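Local coordinates for protein KLLA0E08119p (Kluyveromyces lactis, PDB 3VA7) that probably uses ATP and bicarbonate to carboxylate urea to urea-1-carboxylate by way of tethered biotin, the first step of the allophanate route of urea degradation, at residues R235-Q240 against E254-L259; N263-E268 against Q323-I328; S363-L368 against L413-V418. All blocks are in the same frame, centred on the assembly; numbering follows the deposited sequence.

Interaction 1: R235-Q240 against E254-L259; sequences RHVEIQ and ERDCSL
Gln-240 OE1 is gripped by both terminal nitrogens of Arg-255, NH1 at 2.9 Å and NH2 at 3.1 Å, the guanidinium arriving end-on. The oxygen lies in the guanidinium plane, but the amide is turned 61° from it, so NH1 meets a lone pair in the carbonyl plane whereas NH2 stands above that plane. A bend at chi3 of Arg-255 (-70°) swings the group across to the neighbouring strand, where NE also reaches Glu-238 OE2 at 3.1 Å. The NE bond uses the anti lone pair of the carboxylate, whose plane is almost perpendicular to the guanidinium. Thr-329 takes a further bond from NH1. Were Arg-255 an alanine, Glu-238 OE2 would probably lose its cationic mate on the neighbouring strand and Gln-240 OE1 both its donors from there.

The backbones form the antiparallel hairpin of strands 235-244 and 249-261 in the ATP-grasp part of the biotin carboxylase component, with Glu-238 and Arg-255 as a hydrogen-bonded pair. On their face, His-236 NE2 donates to Glu-238 OE1 at 3.1 Å, the oxygen lying in the imidazole plane. Beside it, Cys-257 CB packs obliquely against the ring, 3.4 Å from His-236 CD2.

The other face has its own ion pair. Arg-235 presents NE and NH2 side-on to Asp-256 OD2, the nearer bond running from NH2 at 2.9 Å, and the two planes are nearly coplanar; NH2 is shared with the carbonyl of Pro-273. Asp-256 OD1 accepts the backbone N of Ser-258 in an Asx turn. Each arginine thus meets a carboxylate on the opposite strand, which probably offsets some buried charge locally; Arg-255 and His-236 hold the Glu-238 carboxylate, one at each oxygen, and Arg-255 helps to orient Gln-240.

Interaction 2: N263-E268 against Q323-I328; sequences NQKVIE and QVEHPI. With GOL (glycerol), chain E.
Lys-265, on strand 264-270 of the large antiparallel sheet, meets Glu-325, the third residue of a type I beta turn (Gln-323 to His-326) that leads into helix 326-333. The charged contact is a salt bridge from Lys-265 NZ to the syn lone pair of Glu-325 OE2, 2.8 Å long, the two side chains crossing at about a right angle.

A second acid, Glu-268, lies over Glu-325 with the carboxylate planes stacked only 7° apart, Glu-268 OE2 standing 4.3 Å from Glu-325 OE1. In the same stack Glu-268 CD is in van der Waals contact with Glu-325 CB at 3.6 Å. This approach of like charges is probably eased by Arg-367, which bridges the two acids through NE and NH2.

Apolar contact is modest: the CD1 methyl of Ile-328 touches the backbone of Glu-268.

A glycerol, probably from the crystallisation liquor, lies between the segments, at a site that probably corresponds to the bicarbonate pocket of related biotin carboxylases; Arg-321 also bonds it. Lys-265 NZ donates to its O1 at 3.0 Å, while the backbone N of Val-324 donates to glycerol O3 at 2.8 Å.

Interaction 3: S363-L368 against L413-V418; sequences SIEARL and LAKIIV
A classic beta bulge sets two residues, Leu-413 and Ala-414, opposite the single Leu-368 at one end of an otherwise regular antiparallel pairing of strands 362-372 and 412-420 in the biotin carboxylase C-terminal part. Leu-368 O accepts from both backbone nitrogens, at 2.7 Å from Leu-413 N and a longer 3.3 Å from Ala-414 N. With CG anti to its N (chi1 -168°), Leu-368 lays CD2 against Leu-413 CB at 3.8 Å and extends over the methyl of Ala-414. Ile-416 CD1 adds a contact to Leu-368 CB; Ile-416 also packs on helix 423-435.

Beyond the bulge, Ala-366 and Ile-416, then Ile-364 and Val-418, are hydrogen-bonded pairs.

On the opposite face stand Glu-365, Arg-367, Lys-415 and Ile-417. Glu-365 runs fully extended (chi1 171°, chi2 176°) alongside Ile-417, and its OE1 rests on the aliphatic part of Lys-415, 3.3 Å from CD. The ammonium is farther off, a long salt bridge with Lys-415 NZ 3.9 Å from Glu-365 OE1; NZ has a closer partner in the carbonyl of Val-324. Pro-327 and Ile-328 of helix 326-333 cover part of this face.

At the far end Val-418 O takes two donors from opposite faces of its carbonyl plane: Ile-364 N at 3.0 Å and Ser-363 OG at 2.9 Å.

The three contacts follow one another along the chain, neither nesting nor crossing. Interaction 1 closes the short hairpin of strands 235-244 and 249-261. Strand 264-270 comes next and pairs with 249-261, Val-266 meeting Leu-259. Interaction 2 then closes a loop of 54 residues, bringing the turn before helix 326-333 onto that strand, and interaction 3 closes one of 44 residues by pairing 362-372 with 412-420. Since 264-270 also pairs with 362-372, all three contacts reach one antiparallel sheet, which joins the ATP-grasp and C-terminal parts of the biotin carboxylase component. Interaction 2 sits between the others, touching both, while interactions 1 and 3 stay about 6 Å apart at their nearest atoms.

Interaction 1: R235-Q240 against E254-L259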
loop_
_atom_site.group_PDB
_atom_site.type_symbol
_atom_site.label_atom_id
_atom_site.label_comp_id
_atom_site.label_asym_id
_atom_site.label_seq_id
_atom_site.Cartn_x
_atom_site.Cartn_y
_atom_site.Cartn_z
ATOM N N ARG A 235 -42.196 -15.295 -1.121
ATOM C CA ARG A 235 -41.170 -15.355 -0.075
ATOM C C ARG A 235 -40.424 -16.705 -0.042
ATOM O O ARG A 235 -40.819 -17.667 -0.713
ATOM C CB ARG A 235 -41.764 -14.974 1.275
ATOM C CG ARG A 235 -42.056 -13.489 1.333
ATOM C CD ARG A 235 -42.841 -13.128 2.546
ATOM N NE ARG A 235 -42.160 -13.537 3.770
ATOM C CZ ARG A 235 -42.711 -13.498 4.986
ATOM N NH1 ARG A 235 -43.958 -13.067 5.147
ATOM N NH2 ARG A 235 -42.024 -13.892 6.057
ATOM N N HIS A 236 -39.317 -16.757 0.700
ATOM C CA HIS A 236 -38.513 -17.984 0.836
ATOM C C HIS A 236 -38.387 -18.280 2.333
ATOM O O HIS A 236 -37.617 -17.609 3.044
ATOM C CB HIS A 236 -37.168 -17.756 0.168
ATOM C CG HIS A 236 -36.200 -18.888 0.281
ATOM N ND1 HIS A 236 -35.648 -19.495 -0.833
ATOM C CD2 HIS A 236 -35.607 -19.467 1.360
ATOM C CE1 HIS A 236 -34.787 -20.424 -0.443
ATOM N NE2 HIS A 236 -34.742 -20.426 0.883
ATOM N N VAL A 237 -39.188 -19.223 2.834
ATOM C CA VAL A 237 -39.147 -19.533 4.246
ATOM C C VAL A 237 -38.611 -20.932 4.322
ATOM O O VAL A 237 -39.114 -21.822 3.638
ATOM C CB VAL A 237 -40.498 -19.444 4.909
ATOM C CG1 VAL A 237 -40.355 -19.685 6.389
ATOM C CG2 VAL A 237 -41.127 -18.071 4.669
ATOM N N GLU A 238 -37.555 -21.144 5.096
ATOM C CA GLU A 238 -36.987 -22.461 5.153
ATOM C C GLU A 238 -36.986 -22.928 6.593
ATOM O O GLU A 238 -37.005 -22.107 7.539
ATOM C CB GLU A 238 -35.601 -22.465 4.521
ATOM C CG GLU A 238 -34.543 -21.656 5.311
ATOM C CD GLU A 238 -33.278 -21.391 4.517
ATOM O OE1 GLU A 238 -33.245 -21.592 3.271
ATOM O OE2 GLU A 238 -32.299 -20.965 5.159
ATOM N N ILE A 239 -36.989 -24.245 6.766
ATOM C CA ILE A 239 -36.956 -24.821 8.085
ATOM C C ILE A 239 -35.635 -25.514 8.286
ATOM O O ILE A 239 -35.195 -26.292 7.458
ATOM C CB ILE A 239 -38.125 -25.801 8.320
ATOM C CG1 ILE A 239 -39.479 -25.085 8.243
ATOM C CG2 ILE A 239 -37.991 -26.500 9.723
ATOM C CD1 ILE A 239 -39.908 -24.497 9.586
ATOM N N GLN A 240 -34.981 -25.213 9.387
ATOM C CA GLN A 240 -33.753 -25.907 9.739
ATOM C C GLN A 240 -34.141 -27.131 10.527
ATOM O O GLN A 240 -34.790 -27.023 11.584
ATOM C CB GLN A 240 -32.871 -25.019 10.612
ATOM C CG GLN A 240 -31.723 -25.739 11.243
ATOM C CD GLN A 240 -30.629 -26.043 10.245
ATOM O OE1 GLN A 240 -30.027 -25.135 9.658
ATOM N NE2 GLN A 240 -30.393 -27.316 10.013
ATOM N N GLU A 254 -37.381 -21.544 11.703
ATOM C CA GLU A 254 -37.489 -21.138 10.309
ATOM C C GLU A 254 -36.767 -19.829 10.069
ATOM O O GLU A 254 -36.616 -18.986 10.975
ATOM C CB GLU A 254 -38.957 -21.002 9.858
ATOM C CG GLU A 254 -39.585 -19.645 10.125
ATOM C CD GLU A 254 -39.833 -19.397 11.603
ATOM O OE1 GLU A 254 -39.555 -20.298 12.450
ATOM O OE2 GLU A 254 -40.330 -18.295 11.923
ATOM N N ARG A 255 -36.337 -19.663 8.832
ATOM C CA ARG A 255 -35.589 -18.499 8.460
ATOM C C ARG A 255 -36.246 -18.028 7.203
ATOM O O ARG A 255 -36.697 -18.834 6.393
ATOM C CB ARG A 255 -34.120 -18.846 8.181
ATOM C CG ARG A 255 -33.424 -19.467 9.363
ATOM C CD ARG A 255 -31.963 -19.813 9.098
ATOM N NE ARG A 255 -31.756 -20.921 8.172
ATOM C CZ ARG A 255 -31.251 -22.107 8.509
ATOM N NH1 ARG A 255 -30.872 -22.374 9.771
ATOM N NH2 ARG A 255 -31.102 -23.043 7.570
ATOM N N ASP A 256 -36.292 -16.708 7.050
ATOM C CA ASP A 256 -36.681 -16.075 5.822
ATOM C C ASP A 256 -35.425 -15.641 5.036
ATOM O O ASP A 256 -34.544 -14.974 5.560
ATOM C CB ASP A 256 -37.534 -14.897 6.189
ATOM C CG ASP A 256 -38.124 -14.235 5.020
ATOM O OD1 ASP A 256 -37.385 -13.731 4.126
ATOM O OD2 ASP A 256 -39.362 -14.208 5.009
ATOM N N CYS A 257 -35.374 -16.010 3.760
ATOM C CA CYS A 257 -34.218 -15.817 2.920
ATOM C C CYS A 257 -34.666 -15.203 1.623
ATOM O O CYS A 257 -34.065 -15.397 0.558
ATOM C CB CYS A 257 -33.516 -17.154 2.686
ATOM S SG CYS A 257 -32.881 -17.959 4.226
ATOM N N SER A 258 -35.721 -14.413 1.726
ATOM C CA SER A 258 -36.286 -13.697 0.579
ATOM C C SER A 258 -35.336 -12.690 -0.094
ATOM O O SER A 258 -35.415 -12.514 -1.307
ATOM C CB SER A 258 -37.591 -13.020 0.988
ATOM O OG SER A 258 -38.319 -13.821 1.917
ATOM N N LEU A 259 -34.437 -12.034 0.660
ATOM C CA LEU A 259 -33.628 -10.953 0.061
ATOM C C LEU A 259 -32.483 -11.510 -0.777
ATOM O O LEU A 259 -31.341 -11.624 -0.327
ATOM C CB LEU A 259 -33.159 -9.936 1.129
ATOM C CG LEU A 259 -34.272 -9.112 1.826
ATOM C CD1 LEU A 259 -33.778 -8.343 3.028
ATOM C CD2 LEU A 259 -34.999 -8.161 0.859
#

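Interaction 2: N263-E268 against Q323-I328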
loop_
_atom_site.group_PDB
_atom_site.type_symbol
_atom_site.label_atom_id
_atom_site.label_comp_id
_atom_site.label_asym_id
_atom_site.label_seq_id
_atom_site.Cartn_x
_atom_site.Cartn_y
_atom_site.Cartn_z
ATOM N N ASN A 263 -31.239 -14.513 -7.507
ATOM C CA ASN A 263 -31.229 -15.757 -6.737
ATOM C C ASN A 263 -30.059 -16.009 -5.727
ATOM O O ASN A 263 -29.917 -17.118 -5.189
ATOM C CB ASN A 263 -31.404 -16.952 -7.695
ATOM C CG ASN A 263 -32.867 -17.277 -7.938
ATOM O OD1 ASN A 263 -33.569 -16.557 -8.659
ATOM N ND2 ASN A 263 -33.348 -18.347 -7.301
ATOM N N GLN A 264 -29.228 -15.009 -5.456
ATOM C CA GLN A 264 -28.122 -15.248 -4.550
ATOM C C GLN A 264 -28.382 -14.515 -3.228
ATOM O O GLN A 264 -28.548 -13.286 -3.201
ATOM C CB GLN A 264 -26.821 -14.837 -5.209
ATOM C CG GLN A 264 -26.594 -15.486 -6.568
ATOM C CD GLN A 264 -25.512 -14.781 -7.361
ATOM O OE1 GLN A 264 -24.343 -14.802 -6.977
ATOM N NE2 GLN A 264 -25.891 -14.141 -8.475
ATOM N N LYS A 265 -28.462 -15.266 -2.129
ATOM C CA LYS A 265 -28.926 -14.683 -0.874
ATOM C C LYS A 265 -27.950 -13.618 -0.376
ATOM O O LYS A 265 -26.746 -13.769 -0.608
ATOM C CB LYS A 265 -29.179 -15.783 0.137
ATOM C CG LYS A 265 -30.089 -16.852 -0.451
ATOM C CD LYS A 265 -30.699 -17.742 0.626
ATOM C CE LYS A 265 -29.912 -18.994 0.784
ATOM N NZ LYS A 265 -30.793 -20.138 1.136
ATOM N N VAL A 266 -28.465 -12.519 0.210
ATOM C CA VAL A 266 -27.588 -11.471 0.772
ATOM C C VAL A 266 -27.937 -11.139 2.205
ATOM O O VAL A 266 -27.026 -10.911 3.009
ATOM C CB VAL A 266 -27.424 -10.139 -0.081
ATOM C CG1 VAL A 266 -27.773 -10.326 -1.537
ATOM C CG2 VAL A 266 -28.244 -9.037 0.452
ATOM N N ILE A 267 -29.237 -11.129 2.531
ATOM C CA ILE A 267 -29.668 -10.973 3.921
ATOM C C ILE A 267 -30.710 -12.005 4.334
ATOM O O ILE A 267 -31.693 -12.255 3.613
ATOM C CB ILE A 267 -30.199 -9.525 4.235
ATOM C CG1 ILE A 267 -29.040 -8.567 4.462
ATOM C CG2 ILE A 267 -31.120 -9.458 5.465
ATOM C CD1 ILE A 267 -28.929 -7.542 3.381
ATOM N N GLU A 268 -30.505 -12.581 5.524
ATOM C CA GLU A 268 -31.459 -13.536 6.080
ATOM C C GLU A 268 -31.844 -13.157 7.492
ATOM O O GLU A 268 -31.109 -12.452 8.167
ATOM C CB GLU A 268 -30.899 -14.958 6.024
ATOM C CG GLU A 268 -30.151 -15.297 4.731
ATOM C CD GLU A 268 -28.625 -15.044 4.803
ATOM O OE1 GLU A 268 -28.089 -14.594 5.844
ATOM O OE2 GLU A 268 -27.939 -15.318 3.798
ATOM N N GLN A 323 -26.258 -25.027 6.150
ATOM C CA GLN A 323 -26.357 -23.868 5.249
ATOM C C GLN A 323 -25.619 -22.624 5.756
ATOM O O GLN A 323 -25.481 -22.437 7.002
ATOM C CB GLN A 323 -27.819 -23.491 5.044
ATOM C CG GLN A 323 -28.594 -24.323 4.043
ATOM C CD GLN A 323 -30.013 -23.839 3.985
ATOM O OE1 GLN A 323 -30.692 -23.860 4.990
ATOM N NE2 GLN A 323 -30.449 -23.348 2.854
ATOM N N VAL A 324 -25.162 -21.783 4.806
ATOM C CA VAL A 324 -24.487 -20.530 5.119
ATOM C C VAL A 324 -25.207 -19.714 6.227
ATOM O O VAL A 324 -24.590 -19.361 7.220
ATOM C CB VAL A 324 -24.188 -19.647 3.861
ATOM C CG1 VAL A 324 -23.426 -18.335 4.281
ATOM C CG2 VAL A 324 -23.383 -20.430 2.732
ATOM N N GLU A 325 -26.521 -19.523 6.120
ATOM C CA GLU A 325 -27.282 -18.728 7.112
ATOM C C GLU A 325 -27.539 -19.348 8.465
ATOM O O GLU A 325 -28.277 -18.737 9.271
ATOM C CB GLU A 325 -28.643 -18.235 6.562
ATOM C CG GLU A 325 -29.538 -19.316 6.036
ATOM C CD GLU A 325 -29.313 -19.647 4.550
ATOM O OE1 GLU A 325 -28.171 -19.554 4.057
ATOM O OE2 GLU A 325 -30.305 -19.989 3.857
ATOM N N HIS A 326 -26.996 -20.539 8.719
ATOM C CA HIS A 326 -27.291 -21.271 9.967
ATOM C C HIS A 326 -27.034 -20.465 11.248
ATOM O O HIS A 326 -27.666 -20.738 12.286
ATOM C CB HIS A 326 -26.521 -22.618 10.049
ATOM C CG HIS A 326 -25.081 -22.465 10.451
ATOM N ND1 HIS A 326 -24.098 -22.091 9.557
ATOM C CD2 HIS A 326 -24.465 -22.607 11.650
ATOM C CE1 HIS A 326 -22.937 -22.004 10.192
ATOM N NE2 HIS A 326 -23.131 -22.308 11.463
ATOM N N PRO A 327 -26.099 -19.506 11.221
ATOM C CA PRO A 327 -25.887 -18.793 12.505
ATOM C C PRO A 327 -27.058 -18.005 13.058
ATOM O O PRO A 327 -27.126 -17.841 14.264
ATOM C CB PRO A 327 -24.739 -17.836 12.205
ATOM C CG PRO A 327 -23.971 -18.465 10.996
ATOM C CD PRO A 327 -25.091 -19.135 10.203
ATOM N N ILE A 328 -28.015 -17.562 12.254
ATOM C CA ILE A 328 -29.109 -16.802 12.893
ATOM C C ILE A 328 -29.961 -17.690 13.811
ATOM O O ILE A 328 -30.358 -17.291 14.945
ATOM C CB ILE A 328 -29.960 -15.984 11.911
ATOM C CG1 ILE A 328 -30.630 -16.864 10.867
ATOM C CG2 ILE A 328 -29.103 -14.927 11.234
ATOM C CD1 ILE A 328 -31.610 -16.124 10.041
HETATM C C1 GOL E . -28.093 -21.803 -0.587
HETATM O O1 GOL E . -29.475 -22.011 -0.844
HETATM C C2 GOL E . -27.665 -21.948 0.898
HETATM O O2 GOL E . -27.814 -20.770 1.658
HETATM C C3 GOL E . -26.167 -22.253 0.981
HETATM O O3 GOL E . -25.865 -22.740 2.267
#

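Interaction 3: S363-L368 against L413-V418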
loop_
_atom_site.group_PDB
_atom_site.type_symbol
_atom_site.label_atom_id
_atom_site.label_comp_id
_atom_site.label_asym_id
_atom_site.label_seq_id
_atom_site.Cartn_x
_atom_site.Cartn_y
_atom_site.Cartn_z
ATOM N N SER A 363 -32.965 -12.431 15.038
ATOM C CA SER A 363 -31.585 -12.381 14.650
ATOM C C SER A 363 -31.481 -12.264 13.168
ATOM O O SER A 363 -32.291 -12.831 12.450
ATOM C CB SER A 363 -30.815 -13.603 15.162
ATOM O OG SER A 363 -29.545 -13.694 14.576
ATOM N N ILE A 364 -30.505 -11.467 12.725
ATOM C CA ILE A 364 -30.298 -11.234 11.308
ATOM C C ILE A 364 -28.829 -11.218 10.865
ATOM O O ILE A 364 -27.920 -10.914 11.644
ATOM C CB ILE A 364 -31.180 -10.069 10.705
ATOM C CG1 ILE A 364 -30.372 -9.304 9.697
ATOM C CG2 ILE A 364 -32.013 -9.139 11.747
ATOM C CD1 ILE A 364 -30.801 -9.658 8.321
ATOM N N GLU A 365 -28.620 -11.617 9.619
ATOM C CA GLU A 365 -27.301 -11.879 9.064
ATOM C C GLU A 365 -27.176 -11.119 7.748
ATOM O O GLU A 365 -28.105 -11.124 6.953
ATOM C CB GLU A 365 -27.099 -13.381 8.786
ATOM C CG GLU A 365 -25.836 -13.653 8.011
ATOM C CD GLU A 365 -25.540 -15.126 7.801
ATOM O OE1 GLU A 365 -24.712 -15.671 8.563
ATOM O OE2 GLU A 365 -26.102 -15.732 6.864
ATOM N N ALA A 366 -26.036 -10.473 7.527
ATOM C CA ALA A 366 -25.732 -9.841 6.247
ATOM C C ALA A 366 -24.442 -10.464 5.722
ATOM O O ALA A 366 -23.498 -10.757 6.488
ATOM C CB ALA A 366 -25.567 -8.299 6.415
ATOM N N ARG A 367 -24.385 -10.675 4.419
ATOM C CA ARG A 367 -23.227 -11.340 3.862
ATOM C C ARG A 367 -22.285 -10.340 3.197
ATOM O O ARG A 367 -22.592 -9.812 2.115
ATOM C CB ARG A 367 -23.695 -12.347 2.828
ATOM C CG ARG A 367 -24.746 -13.342 3.270
ATOM C CD ARG A 367 -24.618 -14.576 2.345
ATOM N NE ARG A 367 -25.584 -15.630 2.613
ATOM C CZ ARG A 367 -25.716 -16.710 1.847
ATOM N NH1 ARG A 367 -24.945 -16.873 0.783
ATOM N NH2 ARG A 367 -26.622 -17.623 2.134
ATOM N N LEU A 368 -21.143 -10.090 3.825
ATOM C CA LEU A 368 -20.121 -9.229 3.238
ATOM C C LEU A 368 -19.323 -9.967 2.192
ATOM O O LEU A 368 -18.601 -10.910 2.518
ATOM C CB LEU A 368 -19.165 -8.679 4.303
ATOM C CG LEU A 368 -18.196 -7.524 3.912
ATOM C CD1 LEU A 368 -18.901 -6.153 3.877
ATOM C CD2 LEU A 368 -16.974 -7.469 4.861
ATOM N N LEU A 413 -16.476 -12.602 2.483
ATOM C CA LEU A 413 -15.501 -12.051 3.390
ATOM C C LEU A 413 -15.861 -12.406 4.822
ATOM O O LEU A 413 -15.017 -12.833 5.620
ATOM C CB LEU A 413 -15.387 -10.521 3.205
ATOM C CG LEU A 413 -14.643 -10.076 1.925
ATOM C CD1 LEU A 413 -14.638 -8.568 1.624
ATOM C CD2 LEU A 413 -13.203 -10.646 1.898
ATOM N N ALA A 414 -17.133 -12.252 5.131
ATOM C CA ALA A 414 -17.571 -12.212 6.490
ATOM C C ALA A 414 -19.070 -12.318 6.522
ATOM O O ALA A 414 -19.732 -12.018 5.574
ATOM C CB ALA A 414 -17.080 -10.917 7.178
ATOM N N LYS A 415 -19.595 -12.846 7.607
ATOM C CA LYS A 415 -21.017 -12.875 7.798
ATOM C C LYS A 415 -21.191 -12.160 9.118
ATOM O O LYS A 415 -20.543 -12.508 10.130
ATOM C CB LYS A 415 -21.538 -14.289 7.862
ATOM C CG LYS A 415 -21.455 -14.978 6.555
ATOM C CD LYS A 415 -22.151 -16.330 6.613
ATOM C CE LYS A 415 -21.366 -17.327 7.445
ATOM N NZ LYS A 415 -22.145 -18.507 7.821
ATOM N N ILE A 416 -22.020 -11.123 9.072
ATOM C CA ILE A 416 -22.222 -10.228 10.180
ATOM C C ILE A 416 -23.580 -10.533 10.783
ATOM O O ILE A 416 -24.601 -10.338 10.133
ATOM C CB ILE A 416 -22.098 -8.772 9.700
ATOM C CG1 ILE A 416 -20.654 -8.546 9.258
ATOM C CG2 ILE A 416 -22.420 -7.786 10.817
ATOM C CD1 ILE A 416 -20.523 -7.725 8.032
ATOM N N ILE A 417 -23.553 -11.044 12.003
ATOM C CA ILE A 417 -24.736 -11.552 12.691
ATOM C C ILE A 417 -25.082 -10.854 14.053
ATOM O O ILE A 417 -24.289 -10.819 15.029
ATOM C CB ILE A 417 -24.601 -13.055 12.896
ATOM C CG1 ILE A 417 -24.201 -13.684 11.556
ATOM C CG2 ILE A 417 -25.868 -13.683 13.481
ATOM C CD1 ILE A 417 -23.081 -14.711 11.727
ATOM N N VAL A 418 -26.320 -10.398 14.103
ATOM C CA VAL A 418 -26.822 -9.561 15.163
ATOM C C VAL A 418 -28.054 -10.236 15.858
ATOM O O VAL A 418 -28.823 -10.949 15.201
ATOM C CB VAL A 418 -27.139 -8.228 14.477
ATOM C CG1 VAL A 418 -28.568 -7.820 14.601
ATOM C CG2 VAL A 418 -26.142 -7.197 14.883
#